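Local structure of Mlr6093 protein (Mesorhizobium loti, 2QJ8) at residues N57-Q60 / G61-L64; G116-S119 / E120-D124. The protein is probably a zinc-dependent hydrolase of the aspartoacylase family, acting on ester bonds or on non-peptide carbon-nitrogen bonds in linear amides. All blocks are in the same frame, centred on the assembly; numbering follows the deposited sequence. Where two conformers were deposited one is given.

Contact 1: residues N57-Q60 / G61-L64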
loop_
_atom_site.group_PDB
_atom_site.type_symbol
_atom_site.label_atom_id
_atom_site.label_comp_id
_atom_site.label_asym_id
_atom_site.label_seq_id
_atom_site.Cartn_x
_atom_site.Cartn_y
_atom_site.Cartn_z
ATOM N N ASN A 57 -7.238 6.159 -0.152
ATOM C CA ASN A 57 -6.121 5.322 0.246
ATOM C C ASN A 57 -4.748 5.856 -0.266
ATOM O O ASN A 57 -3.808 5.085 -0.413
ATOM C CB ASN A 57 -6.438 3.847 -0.138
ATOM C CG ASN A 57 -7.009 3.673 -1.597
ATOM O OD1 ASN A 57 -6.938 4.579 -2.451
ATOM N ND2 ASN A 57 -7.543 2.468 -1.870
ATOM N N GLU A 58 -4.660 7.173 -0.474
ATOM C CA GLU A 58 -3.468 7.831 -0.991
ATOM C C GLU A 58 -3.278 9.096 -0.209
ATOM O O GLU A 58 -4.030 10.060 -0.405
ATOM C CB GLU A 58 -3.667 8.158 -2.475
ATOM C CG GLU A 58 -2.379 8.455 -3.259
ATOM C CD GLU A 58 -1.558 9.598 -2.722
ATOM O OE1 GLU A 58 -2.063 10.748 -2.641
ATOM O OE2 GLU A 58 -0.386 9.340 -2.374
ATOM N N LEU A 59 -2.295 9.116 0.683
ATOM C CA LEU A 59 -2.066 10.289 1.487
ATOM C C LEU A 59 -0.881 11.128 1.090
ATOM O O LEU A 59 -0.753 12.201 1.635
ATOM C CB LEU A 59 -2.047 9.929 2.963
ATOM C CG LEU A 59 -3.411 9.640 3.599
ATOM C CD1 LEU A 59 -4.372 10.823 3.627
ATOM C CD2 LEU A 59 -4.078 8.427 2.980
ATOM N N GLN A 60 -0.060 10.700 0.139
ATOM C CA GLN A 60 1.149 11.480 -0.211
ATOM C C GLN A 60 0.782 12.810 -0.897
ATOM O O GLN A 60 1.440 13.802 -0.649
ATOM C CB GLN A 60 2.180 10.667 -1.016
ATOM C CG GLN A 60 2.613 9.297 -0.393
ATOM C CD GLN A 60 3.341 9.370 0.971
ATOM O OE1 GLN A 60 4.048 10.324 1.282
ATOM N NE2 GLN A 60 3.172 8.321 1.774
ATOM N N GLY A 61 -0.279 12.803 -1.713
ATOM C CA GLY A 61 -0.845 13.995 -2.341
ATOM C C GLY A 61 -1.300 15.003 -1.291
ATOM O O GLY A 61 -0.858 16.138 -1.312
ATOM N N PRO A 62 -2.239 14.618 -0.400
ATOM C CA PRO A 62 -2.610 15.475 0.725
ATOM C C PRO A 62 -1.445 16.039 1.545
ATOM O O PRO A 62 -1.465 17.227 1.882
ATOM C CB PRO A 62 -3.490 14.566 1.548
ATOM C CG PRO A 62 -4.231 13.797 0.501
ATOM C CD PRO A 62 -3.147 13.456 -0.487
ATOM N N ILE A 63 -0.443 15.218 1.809
ATOM C CA ILE A 63 0.757 15.649 2.562
ATOM C C ILE A 63 1.545 16.694 1.774
ATOM O O ILE A 63 1.879 17.745 2.317
ATOM C CB ILE A 63 1.640 14.459 2.935
ATOM C CG1 ILE A 63 0.979 13.669 4.070
ATOM C CG2 ILE A 63 3.050 14.928 3.348
ATOM C CD1 ILE A 63 1.484 12.206 4.166
ATOM N N LEU A 64 1.816 16.401 0.499
ATOM C CA LEU A 64 2.480 17.345 -0.392
ATOM C C LEU A 64 1.694 18.651 -0.487
ATOM O O LEU A 64 2.274 19.713 -0.470
ATOM C CB LEU A 64 2.689 16.721 -1.805
ATOM C CG LEU A 64 3.524 17.548 -2.790
ATOM C CD1 LEU A 64 4.926 17.844 -2.218
ATOM C CD2 LEU A 64 3.632 16.820 -4.134
#
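Glu58 turns its carboxylate forward to the start of the helix that follows and gives one oxygen to each of two successive backbone amides. OE1 of Glu58 accepts a capping bond from Gly61 N at 2.9 Å through its syn lone pair, with an N-H...O angle of 155°. Glu58 OE2 takes Gln60 N, also at 2.9 Å, but this donor stands above the carboxylate plane and its bond is more bent, at 133°. The bend that brings the group round lies at chi2 (-58°), with CG set anti to the backbone N. Glu58 has a second conformer, so these two bonds hold for this one alone. Pro62 has no N-H, so it asks for no acceptor; its ring CD rests 3.4 Å from Leu59 O. That carbonyl of Leu59 is taken by Ile63 N at 3.0 Å, and Gln60 O by Leu64 N at 2.9 Å, the first regular bonds of the helix. Ile63 runs its CG1-CD1 arm over Leu59 O, bringing CD1 within 4.4 Å of Leu59 CB, while Leu59 CD1 reaches Pro62 CG at 4.3 Å. Ala314 and Met315 of the second subunit pack on this side, and Phe207 lies against Glu58 and Leu64. In M14 zinc hydrolases the glutamate of an HxxE motif is a metal ligand, and Glu58, three residues after a histidine, is consistent with that role. The helix start is thus well supplied with acceptors: in this conformer the carboxylate meets two amide N-H groups, the next two free amides find carbonyls, and the proline between them brings no N-H to satisfy.

Contact 2: residues G116-S119 / E120-D124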
loop_
_atom_site.group_PDB
_atom_site.type_symbol
_atom_site.label_atom_id
_atom_site.label_comp_id
_atom_site.label_asym_id
_atom_site.label_seq_id
_atom_site.Cartn_x
_atom_site.Cartn_y
_atom_site.Cartn_z
ATOM N N GLY A 116 -27.799 16.021 -6.194
ATOM C CA GLY A 116 -27.438 14.618 -6.409
ATOM C C GLY A 116 -26.913 14.028 -5.120
ATOM O O GLY A 116 -27.027 14.646 -4.062
ATOM N N SER A 117 -26.320 12.844 -5.200
ATOM C CA SER A 117 -25.717 12.183 -4.040
ATOM C C SER A 117 -24.463 12.963 -3.533
ATOM O O SER A 117 -24.003 13.894 -4.193
ATOM C CB SER A 117 -25.324 10.778 -4.449
ATOM O OG SER A 117 -24.332 10.901 -5.439
ATOM N N VAL A 118 -23.877 12.561 -2.400
ATOM C CA VAL A 118 -22.746 13.333 -1.805
ATOM C C VAL A 118 -21.593 13.601 -2.782
ATOM O O VAL A 118 -21.158 14.730 -2.879
ATOM C CB VAL A 118 -22.221 12.769 -0.430
ATOM C CG1 VAL A 118 -21.540 11.393 -0.583
ATOM C CG2 VAL A 118 -21.274 13.788 0.227
ATOM N N SER A 119 -21.131 12.594 -3.522
ATOM C CA SER A 119 -20.042 12.788 -4.511
ATOM C C SER A 119 -20.366 13.861 -5.557
ATOM O O SER A 119 -19.516 14.695 -5.893
ATOM C CB SER A 119 -19.690 11.491 -5.233
ATOM O OG SER A 119 -19.449 10.467 -4.293
ATOM N N GLU A 120 -21.612 13.850 -6.009
ATOM C CA GLU A 120 -22.133 14.807 -6.992
ATOM C C GLU A 120 -22.231 16.230 -6.438
ATOM O O GLU A 120 -21.970 17.191 -7.175
ATOM C CB GLU A 120 -23.510 14.362 -7.487
ATOM C CG GLU A 120 -23.547 12.976 -8.120
ATOM C CD GLU A 120 -24.926 12.635 -8.553
ATOM O OE1 GLU A 120 -25.311 13.044 -9.667
ATOM O OE2 GLU A 120 -25.631 11.946 -7.791
ATOM N N ARG A 121 -22.613 16.369 -5.156
ATOM C CA ARG A 121 -22.643 17.693 -4.499
ATOM C C ARG A 121 -21.228 18.240 -4.265
ATOM O O ARG A 121 -21.017 19.455 -4.378
ATOM C CB ARG A 121 -23.439 17.680 -3.183
ATOM C CG ARG A 121 -24.897 17.236 -3.349
ATOM C CD ARG A 121 -25.781 17.565 -2.125
ATOM N NE ARG A 121 -25.305 16.949 -0.887
ATOM C CZ ARG A 121 -25.428 15.666 -0.559
ATOM N NH1 ARG A 121 -26.003 14.802 -1.367
ATOM N NH2 ARG A 121 -24.962 15.239 0.603
ATOM N N ILE A 122 -20.265 17.365 -3.941
ATOM C CA ILE A 122 -18.866 17.795 -3.787
ATOM C C ILE A 122 -18.344 18.332 -5.120
ATOM O O ILE A 122 -17.756 19.417 -5.156
ATOM C CB ILE A 122 -17.925 16.672 -3.262
ATOM C CG1 ILE A 122 -18.334 16.270 -1.823
ATOM C CG2 ILE A 122 -16.395 17.167 -3.280
ATOM C CD1 ILE A 122 -17.795 14.953 -1.360
ATOM N N ALA A 123 -18.589 17.571 -6.191
ATOM C CA ALA A 123 -18.161 17.920 -7.547
ATOM C C ALA A 123 -18.817 19.244 -7.986
ATOM O O ALA A 123 -18.134 20.109 -8.520
ATOM C CB ALA A 123 -18.485 16.780 -8.528
ATOM N N ASP A 124 -20.117 19.396 -7.727
ATOM C CA ASP A 124 -20.850 20.633 -7.987
ATOM C C ASP A 124 -20.295 21.865 -7.253
ATOM O O ASP A 124 -20.213 22.927 -7.864
ATOM C CB ASP A 124 -22.317 20.435 -7.644
ATOM C CG ASP A 124 -23.145 21.672 -7.891
ATOM O OD1 ASP A 124 -23.348 22.047 -9.053
ATOM O OD2 ASP A 124 -23.567 22.273 -6.898
#
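Glu120 and Arg121 both reach back to the residues just ahead of their helix. OE2 of Glu120 accepts from Ser117 N at 2.8 Å, the donor lying well above the carboxylate plane. Ser117 OG comes 2.9 Å from the same Glu120 OE2, though its proton may go instead to Asp102. Arg121 sends NH1 to Gly116 O, a 2.9 Å bond in the guanidinium plane and on a carbonyl lone pair. A bend at chi3 (-59°) turns the group back over the helix start, where Val118 CA sits over one of its faces, offset toward the rim, and Val118 CB lies 3.8 Å from Arg121 NH2. Val118 and Ile122 run side by side, Val118 CG2 lying 4.0 Å from Ile122 CD1, and both press on Leu33 of strand 33-42.

A second shell fixes these groups. Lys104 forms a salt bridge with Glu120 OE2 and also bonds Ser117 OG. Asp29 splits its carboxylate between Arg121 NH1 and Val118 N, while Pro25 O accepts from Arg121 NE. Replacing Arg121 by a leucine would probably cost Asp29 this charged partner and strip Gly116 O of this donor, freeing the turn before the helix to shift.

With Ser117 at the N-cap and Glu120 three residues on, the carboxylate-to-amide bond is one half of a capping box. The reciprocal bond from the serine side chain is not made; its hydroxyl lies instead among Glu120, Asp102 and Lys104, and the arrangement ties the start of helix 118-129 to the loops around it.

Contacts 1 and 2 follow one another along the chain, each at the N-terminal end of a helix: 60-75 for contact 1, 118-129 for contact 2. Their centres are 22 Å apart and their nearest atoms about 13 Å, so the two do not touch. Both belong to the succinylglutamate desuccinylase/aspartoacylase catalytic domain. The strands beside them are linked in order, since 47-52, which precedes contact 1, pairs with 79-84, and this in turn with 33-42, on which contact 2 packs. Contact 1 lies nearer the chain centre and meets the second subunit; contact 2 is farther out, held by loops and strands of its own chain. Glutamates thus serve two helix starts in different settings, one of them possibly near the expected zinc site.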